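Local coordinates for DNA repair protein XRCC1 (Homo sapiens, PDB 3LQC) that serves as a scaffold in DNA single-strand break repair, assembling repair proteins at the break and binding poly-ADP-ribosylated PARP1 to limit its activity, at residues 2-14 with 37-50. Numbering follows the deposited sequence.
Sequences PEIRLRHVVSCSS and KAGEKTISVVLQLE. With CO3 (carbonate ion), chain D.
Pro2 lays its ring CD against Ser44 OG (3.2 Å), and Pro2 N is bonded covalently to C of the carbonate group, 1.4 Å away. Arg5 forms a salt bridge with Glu40: Arg5 NH2 reaches Glu40 OE2 at 2.8 Å from above the carboxylate plane, the guanidinium and carboxylate planes standing 85° apart. A weak salt bridge links Glu3 to Arg5, so that Glu3, Arg5 and Glu40 form a small network. Leu6 O starts the parallel ladder by accepting Ser44 N at 2.8 Å. Arg7 runs with CG anti to the backbone N (chi1 177°) past Val46 CG2, then bends at chi3, which turns the guanidinium edge to the carbonate; Arg7 NE bonds to O1 of the carbonate at 2.9 Å, nearly straight, and NH2 to O2. Ser44 OG donates to that same carbonate O1 at 2.6 Å, while Lys129 and Glu81 complete the pocket. His8 and Val10 carry the ladder onward to Val46 and Gln48, their side chains turned to the face covered by helix 17-25. Val9 CG1 packs on the Gln48 amide at NE2 (3.5 Å). Cys12, in a disulfide with Cys20, nestles SG against Leu47 and Leu49. The ladder pairs outermost strand 7-12 with strand 42-49, and helices 17-25 and 28-36 make the beta-alpha-beta crossover between them, while the cationic groups around the modified N-terminus probably stabilise negative charge there.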
loop_
_atom_site.group_PDB
_atom_site.type_symbol
_atom_site.label_atom_id
_atom_site.label_comp_id
_atom_site.label_asym_id
_atom_site.label_seq_id
_atom_site.Cartn_x
_atom_site.Cartn_y
_atom_site.Cartn_z
ATOM N N PRO A 2 12.903 15.203 -10.119
ATOM C CA PRO A 2 12.650 13.983 -10.891
ATOM C C PRO A 2 13.244 14.139 -12.281
ATOM O O PRO A 2 13.570 13.162 -12.954
ATOM C CB PRO A 2 11.129 13.941 -10.959
ATOM C CG PRO A 2 10.731 15.388 -10.813
ATOM C CD PRO A 2 11.647 15.879 -9.764
ATOM N N GLU A 3 13.387 15.384 -12.700
ATOM C CA GLU A 3 14.077 15.706 -13.938
ATOM C C GLU A 3 14.294 17.205 -13.916
ATOM O O GLU A 3 13.582 17.927 -13.217
ATOM C CB GLU A 3 13.276 15.267 -15.163
ATOM C CG GLU A 3 11.780 15.572 -15.118
ATOM C CD GLU A 3 11.129 15.361 -16.475
ATOM O OE1 GLU A 3 10.068 14.714 -16.561
ATOM O OE2 GLU A 3 11.693 15.850 -17.473
ATOM N N ILE A 4 15.285 17.684 -14.655
ATOM C CA ILE A 4 15.743 19.062 -14.476
ATOM C C ILE A 4 14.644 20.124 -14.662
ATOM O O ILE A 4 14.615 21.128 -13.944
ATOM C CB ILE A 4 16.970 19.374 -15.361
ATOM C CG1 ILE A 4 17.526 20.760 -15.036
ATOM C CG2 ILE A 4 16.613 19.279 -16.821
ATOM C CD1 ILE A 4 17.753 20.998 -13.562
ATOM N N ARG A 5 13.740 19.894 -15.609
ATOM C CA ARG A 5 12.703 20.873 -15.925
ATOM C C ARG A 5 11.605 20.921 -14.860
ATOM O O ARG A 5 10.785 21.834 -14.853
ATOM C CB ARG A 5 12.097 20.592 -17.298
ATOM C CG ARG A 5 11.285 19.326 -17.348
ATOM C CD ARG A 5 10.471 19.230 -18.626
ATOM N NE ARG A 5 9.419 18.234 -18.467
ATOM C CZ ARG A 5 8.143 18.520 -18.232
ATOM N NH1 ARG A 5 7.737 19.784 -18.152
ATOM N NH2 ARG A 5 7.268 17.533 -18.082
ATOM N N LEU A 6 11.606 19.936 -13.964
ATOM C CA LEU A 6 10.650 19.891 -12.862
ATOM C C LEU A 6 11.330 20.195 -11.537
ATOM O O LEU A 6 10.740 20.048 -10.472
ATOM C CB LEU A 6 9.978 18.519 -12.804
ATOM C CG LEU A 6 9.139 18.274 -14.054
ATOM C CD1 LEU A 6 8.458 16.924 -14.020
ATOM C CD2 LEU A 6 8.131 19.418 -14.176
ATOM N N ARG A 7 12.577 20.634 -11.615
ATOM C CA ARG A 7 13.392 20.824 -10.431
ATOM C C ARG A 7 13.812 22.281 -10.283
ATOM O O ARG A 7 14.410 22.850 -11.183
ATOM C CB ARG A 7 14.618 19.929 -10.540
ATOM C CG ARG A 7 15.603 20.062 -9.421
ATOM C CD ARG A 7 16.858 19.276 -9.770
ATOM N NE ARG A 7 16.539 17.952 -10.289
ATOM C CZ ARG A 7 17.193 17.368 -11.285
ATOM N NH1 ARG A 7 18.199 17.996 -11.883
ATOM N NH2 ARG A 7 16.831 16.162 -11.701
ATOM N N HIS A 8 13.488 22.878 -9.145
ATOM C CA HIS A 8 13.949 24.219 -8.820
ATOM C C HIS A 8 15.154 24.143 -7.889
ATOM O O HIS A 8 15.021 23.801 -6.714
ATOM C CB HIS A 8 12.830 25.022 -8.160
ATOM C CG HIS A 8 13.055 26.502 -8.178
ATOM N ND1 HIS A 8 13.154 27.253 -7.028
ATOM C CD2 HIS A 8 13.191 27.371 -9.207
ATOM C CE1 HIS A 8 13.340 28.522 -7.347
ATOM N NE2 HIS A 8 13.366 28.621 -8.662
ATOM N N VAL A 9 16.325 24.457 -8.431
ATOM C CA VAL A 9 17.572 24.408 -7.680
ATOM C C VAL A 9 17.905 25.783 -7.099
ATOM O O VAL A 9 17.825 26.797 -7.796
ATOM C CB VAL A 9 18.729 23.920 -8.583
ATOM C CG1 VAL A 9 19.993 23.676 -7.775
ATOM C CG2 VAL A 9 18.317 22.643 -9.312
ATOM N N VAL A 10 18.258 25.828 -5.820
ATOM C CA VAL A 10 18.729 27.075 -5.234
ATOM C C VAL A 10 19.923 26.878 -4.317
ATOM O O VAL A 10 20.104 25.809 -3.723
ATOM C CB VAL A 10 17.631 27.826 -4.443
ATOM C CG1 VAL A 10 16.377 27.981 -5.283
ATOM C CG2 VAL A 10 17.341 27.129 -3.126
ATOM N N SER A 11 20.723 27.936 -4.209
ATOM C CA SER A 11 21.848 27.999 -3.286
ATOM C C SER A 11 21.410 28.578 -1.950
ATOM O O SER A 11 20.730 29.597 -1.903
ATOM C CB SER A 11 22.961 28.867 -3.874
ATOM O OG SER A 11 23.272 28.437 -5.189
ATOM N N CYS A 12 21.806 27.915 -0.870
ATOM C CA CYS A 12 21.470 28.340 0.487
ATOM C C CYS A 12 22.708 28.909 1.143
ATOM O O CYS A 12 23.297 28.283 2.032
ATOM C CB CYS A 12 20.996 27.146 1.311
ATOM S SG CYS A 12 19.709 26.189 0.523
ATOM N N SER A 13 23.106 30.095 0.710
ATOM C CA SER A 13 24.422 30.598 1.063
ATOM C C SER A 13 24.613 30.829 2.548
ATOM O O SER A 13 25.257 30.029 3.229
ATOM C CB SER A 13 24.737 31.851 0.265
ATOM O OG SER A 13 24.851 31.504 -1.104
ATOM N N SER A 14 24.064 31.919 3.059
ATOM C CA SER A 14 24.247 32.228 4.471
ATOM C C SER A 14 23.007 31.833 5.251
ATOM O O SER A 14 22.449 32.622 6.025
ATOM C CB SER A 14 24.589 33.705 4.668
ATOM O OG SER A 14 25.842 33.992 4.071
ATOM N N LYS A 37 5.053 25.994 -14.032
ATOM C CA LYS A 37 5.022 24.538 -14.043
ATOM C C LYS A 37 3.636 23.998 -13.705
ATOM O O LYS A 37 3.482 22.818 -13.387
ATOM C CB LYS A 37 6.049 23.976 -13.060
ATOM C CG LYS A 37 7.459 24.420 -13.343
ATOM C CD LYS A 37 7.828 24.104 -14.773
ATOM C CE LYS A 37 9.222 24.580 -15.098
ATOM N NZ LYS A 37 9.575 24.207 -16.490
ATOM N N ALA A 38 2.632 24.865 -13.763
ATOM C CA ALA A 38 1.256 24.434 -13.550
ATOM C C ALA A 38 0.903 23.310 -14.520
ATOM O O ALA A 38 1.312 23.332 -15.682
ATOM C CB ALA A 38 0.306 25.601 -13.730
ATOM N N GLY A 39 0.149 22.325 -14.038
ATOM C CA GLY A 39 -0.286 21.224 -14.883
ATOM C C GLY A 39 0.640 20.024 -14.808
ATOM O O GLY A 39 0.401 18.997 -15.435
ATOM N N GLU A 40 1.695 20.160 -14.018
ATOM C CA GLU A 40 2.698 19.122 -13.866
ATOM C C GLU A 40 2.406 18.199 -12.679
ATOM O O GLU A 40 2.042 18.662 -11.601
ATOM C CB GLU A 40 4.065 19.769 -13.697
ATOM C CG GLU A 40 5.145 19.055 -14.449
ATOM C CD GLU A 40 4.988 19.186 -15.948
ATOM O OE1 GLU A 40 4.864 20.323 -16.446
ATOM O OE2 GLU A 40 5.000 18.145 -16.627
ATOM N N LYS A 41 2.578 16.896 -12.892
ATOM C CA LYS A 41 2.255 15.867 -11.896
ATOM C C LYS A 41 3.247 15.811 -10.736
ATOM O O LYS A 41 2.918 15.328 -9.646
ATOM C CB LYS A 41 2.201 14.487 -12.555
ATOM C CG LYS A 41 0.984 14.265 -13.436
ATOM C CD LYS A 41 1.175 13.062 -14.348
ATOM C CE LYS A 41 -0.020 12.895 -15.279
ATOM N NZ LYS A 41 0.243 11.904 -16.366
ATOM N N THR A 42 4.465 16.285 -10.963
ATOM C CA THR A 42 5.459 16.296 -9.901
ATOM C C THR A 42 6.452 17.434 -10.068
ATOM O O THR A 42 6.811 17.793 -11.185
ATOM C CB THR A 42 6.210 14.946 -9.805
ATOM O OG1 THR A 42 7.416 15.133 -9.065
ATOM C CG2 THR A 42 6.571 14.430 -11.176
ATOM N N ILE A 43 6.885 18.009 -8.950
ATOM C CA ILE A 43 7.935 19.020 -8.966
ATOM C C ILE A 43 8.867 18.771 -7.798
ATOM O O ILE A 43 8.465 18.182 -6.802
ATOM C CB ILE A 43 7.373 20.449 -8.816
ATOM C CG1 ILE A 43 6.592 20.564 -7.509
ATOM C CG2 ILE A 43 6.501 20.827 -10.009
ATOM C CD1 ILE A 43 6.611 21.929 -6.926
ATOM N N SER A 44 10.110 19.223 -7.911
ATOM C CA SER A 44 11.026 19.191 -6.780
ATOM C C SER A 44 11.732 20.525 -6.610
ATOM O O SER A 44 11.831 21.312 -7.550
ATOM C CB SER A 44 12.074 18.117 -6.988
ATOM O OG SER A 44 12.796 18.389 -8.171
ATOM N N VAL A 45 12.208 20.784 -5.400
ATOM C CA VAL A 45 13.177 21.841 -5.183
ATOM C C VAL A 45 14.447 21.189 -4.662
ATOM O O VAL A 45 14.394 20.184 -3.955
ATOM C CB VAL A 45 12.695 22.897 -4.160
ATOM C CG1 VAL A 45 11.474 23.640 -4.675
ATOM C CG2 VAL A 45 12.402 22.251 -2.836
ATOM N N VAL A 46 15.591 21.744 -5.033
ATOM C CA VAL A 46 16.851 21.269 -4.500
ATOM C C VAL A 46 17.527 22.383 -3.724
ATOM O O VAL A 46 17.699 23.493 -4.231
ATOM C CB VAL A 46 17.789 20.757 -5.599
ATOM C CG1 VAL A 46 19.206 20.585 -5.047
ATOM C CG2 VAL A 46 17.272 19.443 -6.157
ATOM N N LEU A 47 17.876 22.080 -2.479
ATOM C CA LEU A 47 18.622 22.999 -1.643
ATOM C C LEU A 47 20.089 22.627 -1.727
ATOM O O LEU A 47 20.485 21.528 -1.334
ATOM C CB LEU A 47 18.172 22.917 -0.184
ATOM C CG LEU A 47 16.697 23.042 0.198
ATOM C CD1 LEU A 47 16.565 22.899 1.714
ATOM C CD2 LEU A 47 16.092 24.353 -0.282
ATOM N N GLN A 48 20.879 23.543 -2.267
ATOM C CA GLN A 48 22.322 23.412 -2.305
ATOM C C GLN A 48 22.911 24.071 -1.063
ATOM O O GLN A 48 22.968 25.295 -0.962
ATOM C CB GLN A 48 22.867 24.095 -3.551
ATOM C CG GLN A 48 22.476 23.402 -4.833
ATOM C CD GLN A 48 23.082 24.073 -6.046
ATOM O OE1 GLN A 48 23.245 25.296 -6.077
ATOM N NE2 GLN A 48 23.421 23.278 -7.052
ATOM N N LEU A 49 23.334 23.252 -0.116
ATOM C CA LEU A 49 23.843 23.755 1.143
ATOM C C LEU A 49 25.319 24.110 1.031
ATOM O O LEU A 49 26.086 23.406 0.376
ATOM C CB LEU A 49 23.638 22.713 2.235
ATOM C CG LEU A 49 22.219 22.170 2.339
ATOM C CD1 LEU A 49 22.146 21.177 3.484
ATOM C CD2 LEU A 49 21.247 23.302 2.545
ATOM N N GLU A 50 25.705 25.213 1.664
ATOM C CA GLU A 50 27.099 25.631 1.677
ATOM C C GLU A 50 27.885 24.724 2.619
ATOM O O GLU A 50 28.995 24.297 2.315
ATOM C CB GLU A 50 27.220 27.090 2.114
ATOM C CG GLU A 50 28.522 27.749 1.693
ATOM C CD GLU A 50 28.737 29.109 2.340
ATOM O OE1 GLU A 50 27.759 29.707 2.844
ATOM O OE2 GLU A 50 29.893 29.582 2.344
HETATM C C CO3 D . 14.206 15.286 -9.741
HETATM O O1 CO3 D . 14.286 16.438 -9.144
HETATM O O2 CO3 D . 15.299 14.649 -10.051
#